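PDB 2GKP: hypothetical protein NMB0488 from Neisseria meningitidis, which is of unknown function but belongs to the CdiI family, and so probably acts as an immunity protein that neutralises the toxin of a contact-dependent growth inhibition system. Local coordinates for residues T5-E9 / Q10-A14; I84-R87 / Y88-V92. All blocks are in the same frame, centred on the assembly; numbering follows the deposited sequence.

Contact 1: T5-E9 / Q10-A14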
loop_
_atom_site.group_PDB
_atom_site.type_symbol
_atom_site.label_atom_id
_atom_site.label_comp_id
_atom_site.label_asym_id
_atom_site.label_seq_id
_atom_site.Cartn_x
_atom_site.Cartn_y
_atom_site.Cartn_z
ATOM N N THR A 5 -11.339 6.983 12.595
ATOM C CA THR A 5 -10.605 7.295 13.803
ATOM C C THR A 5 -9.145 7.042 13.537
ATOM O O THR A 5 -8.724 5.916 13.244
ATOM C CB THR A 5 -11.106 6.480 15.010
ATOM O OG1 THR A 5 -12.510 6.690 15.141
ATOM C CG2 THR A 5 -10.431 6.916 16.309
ATOM N N PHE A 6 -8.392 8.129 13.588
ATOM C CA PHE A 6 -6.948 8.079 13.612
ATOM C C PHE A 6 -6.505 8.687 14.945
ATOM O O PHE A 6 -6.979 9.758 15.322
ATOM C CB PHE A 6 -6.392 8.871 12.422
ATOM C CG PHE A 6 -6.735 8.272 11.074
ATOM C CD1 PHE A 6 -6.267 7.005 10.723
ATOM C CD2 PHE A 6 -7.533 8.978 10.178
ATOM C CE1 PHE A 6 -6.556 6.469 9.468
ATOM C CE2 PHE A 6 -7.848 8.437 8.915
ATOM C CZ PHE A 6 -7.349 7.172 8.580
ATOM N N ASN A 7 -5.637 7.981 15.657
ATOM C CA ASN A 7 -5.130 8.411 16.959
ATOM C C ASN A 7 -3.854 9.225 16.860
ATOM O O ASN A 7 -2.994 8.971 16.005
ATOM C CB ASN A 7 -4.857 7.201 17.842
ATOM C CG ASN A 7 -6.095 6.395 18.121
ATOM O OD1 ASN A 7 -7.156 6.948 18.399
ATOM N ND2 ASN A 7 -5.970 5.074 18.059
ATOM N N GLN A 8 -3.717 10.198 17.751
ATOM C CA GLN A 8 -2.502 10.983 17.818
ATOM C C GLN A 8 -1.338 10.110 18.250
ATOM O O GLN A 8 -1.485 9.202 19.080
ATOM C CB GLN A 8 -2.707 12.192 18.742
ATOM C CG GLN A 8 -2.170 13.503 18.148
ATOM C CD GLN A 8 -2.768 13.925 16.771
ATOM O OE1 GLN A 8 -2.408 14.986 16.243
ATOM N NE2 GLN A 8 -3.657 13.109 16.198
ATOM N N GLU A 9 -0.189 10.366 17.648
ATOM C CA GLU A 9 1.042 9.618 17.880
ATOM C C GLU A 9 1.068 8.239 17.242
ATOM O O GLU A 9 2.140 7.635 17.177
ATOM C CB GLU A 9 1.420 9.544 19.378
ATOM C CG GLU A 9 1.565 10.910 20.076
ATOM C CD GLU A 9 2.425 11.926 19.319
ATOM O OE1 GLU A 9 3.519 11.576 18.821
ATOM O OE2 GLU A 9 2.005 13.099 19.240
ATOM N N GLN A 10 -0.075 7.766 16.735
ATOM C CA GLN A 10 -0.127 6.445 16.092
ATOM C C GLN A 10 0.206 6.559 14.603
ATOM O O GLN A 10 -0.190 7.512 13.924
ATOM C CB GLN A 10 -1.498 5.785 16.279
ATOM C CG GLN A 10 -1.556 4.289 15.984
ATOM C CD GLN A 10 -2.869 3.658 16.426
ATOM O OE1 GLN A 10 -3.484 4.078 17.442
ATOM N NE2 GLN A 10 -3.309 2.654 15.687
ATOM N N ASP A 11 0.970 5.587 14.146
ATOM C CA ASP A 11 1.330 5.470 12.736
ATOM C C ASP A 11 0.363 4.574 11.990
ATOM O O ASP A 11 0.035 3.505 12.475
ATOM C CB ASP A 11 2.739 4.874 12.620
ATOM C CG ASP A 11 3.774 5.753 13.281
ATOM O OD1 ASP A 11 3.979 6.889 12.793
ATOM O OD2 ASP A 11 4.349 5.294 14.299
ATOM N N TYR A 12 -0.046 5.011 10.798
ATOM C CA TYR A 12 -0.861 4.181 9.927
ATOM C C TYR A 12 -0.166 4.106 8.588
ATOM O O TYR A 12 0.296 5.124 8.072
ATOM C CB TYR A 12 -2.269 4.787 9.763
ATOM C CG TYR A 12 -2.990 5.020 11.072
ATOM C CD1 TYR A 12 -3.890 4.083 11.543
ATOM C CD2 TYR A 12 -2.717 6.137 11.855
ATOM C CE1 TYR A 12 -4.556 4.264 12.779
ATOM C CE2 TYR A 12 -3.369 6.330 13.076
ATOM C CZ TYR A 12 -4.278 5.386 13.512
ATOM O OH TYR A 12 -4.938 5.558 14.714
ATOM N N TRP A 13 -0.149 2.902 8.015
ATOM C CA TRP A 13 0.509 2.696 6.749
ATOM C C TRP A 13 -0.362 1.944 5.745
ATOM O O TRP A 13 -1.200 1.100 6.125
ATOM C CB TRP A 13 1.798 1.898 6.960
ATOM C CG TRP A 13 2.938 2.648 7.556
ATOM C CD1 TRP A 13 3.152 2.913 8.883
ATOM C CD2 TRP A 13 4.092 3.141 6.858
ATOM N NE1 TRP A 13 4.365 3.553 9.045
ATOM C CE2 TRP A 13 4.943 3.734 7.816
ATOM C CE3 TRP A 13 4.465 3.181 5.502
ATOM C CZ2 TRP A 13 6.168 4.313 7.467
ATOM C CZ3 TRP A 13 5.683 3.765 5.164
ATOM C CH2 TRP A 13 6.530 4.311 6.146
ATOM N N ALA A 14 -0.113 2.225 4.454
ATOM C CA ALA A 14 -0.822 1.551 3.374
ATOM C C ALA A 14 0.004 1.600 2.126
ATOM O O ALA A 14 0.971 2.337 2.036
ATOM C CB ALA A 14 -2.233 2.191 3.098
HETATM O O HOH W 1 -6.983 3.886 15.170
HETATM O O HOH W 2 -1.675 9.574 13.791
HETATM O O HOH W 3 3.571 4.654 16.723
#

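Contact 2: I84-R87 / Y88-V92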
loop_
_atom_site.group_PDB
_atom_site.type_symbol
_atom_site.label_atom_id
_atom_site.label_comp_id
_atom_site.label_asym_id
_atom_site.label_seq_id
_atom_site.Cartn_x
_atom_site.Cartn_y
_atom_site.Cartn_z
ATOM N N ILE A 84 5.311 -15.116 6.618
ATOM C CA ILE A 84 5.436 -14.078 5.570
ATOM C C ILE A 84 5.504 -14.722 4.183
ATOM O O ILE A 84 4.802 -14.304 3.267
ATOM C CB ILE A 84 6.716 -13.191 5.774
ATOM C CG1 ILE A 84 6.549 -12.279 6.990
ATOM C CG2 ILE A 84 7.010 -12.388 4.504
ATOM C CD1 ILE A 84 7.860 -11.649 7.446
ATOM N N ARG A 85 6.332 -15.749 4.028
ATOM C CA ARG A 85 6.483 -16.434 2.742
ATOM C C ARG A 85 5.171 -17.069 2.268
ATOM O O ARG A 85 4.757 -16.900 1.116
ATOM C CB ARG A 85 7.594 -17.495 2.819
ATOM C CG ARG A 85 7.924 -18.117 1.470
ATOM C CD ARG A 85 8.573 -19.517 1.612
ATOM N NE ARG A 85 7.600 -20.451 2.194
ATOM C CZ ARG A 85 6.586 -20.985 1.513
ATOM N NH1 ARG A 85 6.415 -20.692 0.220
ATOM N NH2 ARG A 85 5.729 -21.789 2.111
ATOM N N GLN A 86 4.485 -17.767 3.169
ATOM C CA GLN A 86 3.265 -18.446 2.773
ATOM C C GLN A 86 2.194 -17.399 2.418
ATOM O O GLN A 86 1.495 -17.552 1.410
ATOM C CB GLN A 86 2.819 -19.421 3.881
ATOM C CG GLN A 86 1.372 -19.917 3.806
ATOM C CD GLN A 86 0.425 -19.076 4.661
ATOM O OE1 GLN A 86 -0.560 -18.526 4.160
ATOM N NE2 GLN A 86 0.729 -18.961 5.960
ATOM N N ARG A 87 2.071 -16.337 3.209
ATOM C CA ARG A 87 1.039 -15.328 2.945
ATOM C C ARG A 87 1.350 -14.564 1.670
ATOM O O ARG A 87 0.424 -14.158 0.928
ATOM C CB ARG A 87 0.880 -14.344 4.098
ATOM C CG ARG A 87 0.216 -14.949 5.328
ATOM C CD ARG A 87 0.040 -13.898 6.412
ATOM N NE ARG A 87 1.307 -13.392 6.939
ATOM C CZ ARG A 87 1.791 -13.658 8.152
ATOM N NH1 ARG A 87 1.117 -14.437 8.980
ATOM N NH2 ARG A 87 2.940 -13.118 8.527
ATOM N N TYR A 88 2.638 -14.382 1.386
ATOM C CA TYR A 88 3.076 -13.660 0.192
ATOM C C TYR A 88 2.732 -14.478 -1.046
ATOM O O TYR A 88 2.204 -13.956 -2.064
ATOM C CB TYR A 88 4.612 -13.404 0.247
ATOM C CG TYR A 88 5.095 -12.690 -1.006
ATOM C CD1 TYR A 88 4.778 -11.356 -1.203
ATOM C CD2 TYR A 88 5.823 -13.357 -1.991
ATOM C CE1 TYR A 88 5.185 -10.677 -2.348
ATOM C CE2 TYR A 88 6.209 -12.679 -3.171
ATOM C CZ TYR A 88 5.880 -11.350 -3.322
ATOM O OH TYR A 88 6.248 -10.622 -4.437
ATOM N N GLU A 89 3.066 -15.759 -1.016
ATOM C CA GLU A 89 2.767 -16.624 -2.164
ATOM C C GLU A 89 1.252 -16.739 -2.395
ATOM O O GLU A 89 0.788 -16.722 -3.548
ATOM C CB GLU A 89 3.437 -17.993 -1.971
ATOM C CG GLU A 89 4.969 -17.915 -2.158
ATOM C CD GLU A 89 5.392 -17.379 -3.531
ATOM O OE1 GLU A 89 4.874 -17.874 -4.543
ATOM O OE2 GLU A 89 6.267 -16.470 -3.592
ATOM N N ASP A 90 0.475 -16.801 -1.315
ATOM C CA ASP A 90 -0.968 -16.795 -1.479
ATOM C C ASP A 90 -1.433 -15.490 -2.125
ATOM O O ASP A 90 -2.314 -15.515 -2.972
ATOM C CB ASP A 90 -1.660 -17.071 -0.147
ATOM C CG ASP A 90 -1.461 -18.508 0.336
ATOM O OD1 ASP A 90 -0.997 -19.363 -0.453
ATOM O OD2 ASP A 90 -1.792 -18.784 1.504
ATOM N N TRP A 91 -0.851 -14.356 -1.731
ATOM C CA TRP A 91 -1.217 -13.050 -2.300
ATOM C C TRP A 91 -0.922 -13.016 -3.763
ATOM O O TRP A 91 -1.751 -12.543 -4.553
ATOM C CB TRP A 91 -0.460 -11.926 -1.555
ATOM C CG TRP A 91 -0.573 -10.542 -2.150
ATOM C CD1 TRP A 91 -1.595 -9.681 -1.985
ATOM C CD2 TRP A 91 0.398 -9.891 -2.975
ATOM N NE1 TRP A 91 -1.335 -8.513 -2.670
ATOM C CE2 TRP A 91 -0.090 -8.608 -3.241
ATOM C CE3 TRP A 91 1.676 -10.236 -3.430
ATOM C CZ2 TRP A 91 0.590 -7.708 -4.046
ATOM C CZ3 TRP A 91 2.362 -9.332 -4.210
ATOM C CH2 TRP A 91 1.833 -8.071 -4.494
ATOM N N VAL A 92 0.237 -13.528 -4.166
ATOM C CA VAL A 92 0.582 -13.535 -5.597
ATOM C C VAL A 92 -0.390 -14.406 -6.409
ATOM O O VAL A 92 -0.932 -13.971 -7.429
ATOM C CB VAL A 92 2.023 -14.078 -5.806
ATOM C CG1 VAL A 92 2.363 -14.170 -7.292
ATOM C CG2 VAL A 92 3.037 -13.169 -5.162
HETATM O O HOH W 4 1.254 -20.113 0.342
#

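Contact 1: T5-E9 / Q10-A14
Phe-6 pushes one edge of its ring onto a face of the Tyr-12 ring, with CD1 3.6 Å above the plane and over the ring centre. The planes stand at 77° and the centroids are 4.9 Å apart, which makes this a T-shaped (edge-to-face) pair. With CG of Tyr-12 anti to its carbonyl carbon (chi1 -56°), the phenol reaches back along the preceding loop, and its OH arrives at the backbone of Asn-7. There Asn-7 N donates to Tyr-12 OH over 2.7 Å, nearly straight and close to the ring plane; a water linked to Thr-5 O also bonds this hydroxyl. The tyrosine is thus held through both its face and its oxygen. Farther out, the side chains of Asn-7 and Gln-10 lie side by side. Asn-7 ND2 gives a straight hydrogen bond to Gln-10 OE1 at 2.7 Å; the acceptor lies in the plane of the donor amide, while the donor is tilted 34° from the carbonyl plane of Gln-10. Behind this link, Gln-10 N closes on Asn-7 O at 3.2 Å, and a second water bridges Asn-7 O to Gln-10 O. Leu-118 of strand 112-119 touches both aromatic residues, and Leu-62 of helix 51-63 touches Phe-6. Residues Asn-7 to Gln-10 form a type II beta turn, here leading the N-terminal loop into strand 11-18 of the antiparallel sheet.

Contact 2: I84-R87 / Y88-V92
Tyr-88 packs against Ile-84 through the close backbone part of the helix: Tyr-88 N donates to Ile-84 O at 2.9 Å, and CB of the tyrosine lies 3.2 Å from that same Ile-84 O. Three further i to i+4 bonds follow, among them Glu-89 N to Arg-85 O at 3.0 Å. Tyr-88 has CG anti to its backbone N (chi1 178°), which carries the ring away from Ile-84 and toward Phe-108 of helix 104-108. Val-92 CG2 lies over one ring face, offset toward the rim, and the phenol OH bonds Glu-134.

The looser side carries Arg-85, Glu-89 and Asp-90. Arg-85 NH1 comes no closer than 3.9 Å to Glu-89 CG and stays 5.7 Å from Glu-89 OE2, although the guanidinium and carboxylate planes are only 16° apart. In the modelled conformer of Asp-90, a water also bridges Gln-86 O and Asp-90 OD1.

The chemistry implies a stretch of helix held by its backbone amides and carbonyls, while the charges pair elsewhere: Arg-85 bridges back to Glu-82 within the helix, whereas Glu-89 and, in its modelled conformer, Arg-87 reach Arg-104 and Asp-77 outside it.

Along the chain, contact 1 closes before contact 2 opens; their centres are 26 Å apart and their nearest atoms about 11 Å, so they do not touch. Contact 1 joins the N-terminal loop to the first residues of strand 11-18, which pairs antiparallel with strands 23-30 and 112-119. Contact 2 lies wholly on helix 81-99. The sheet connects the two regions: strand 23-30 also pairs with strand 34-45, whose His-38 and Pro-42 meet Trp-91 of the helix. For the protein this means two separate local features of one single chain, one where the N-terminal loop enters the sheet and one in a helix touching strand 34-45.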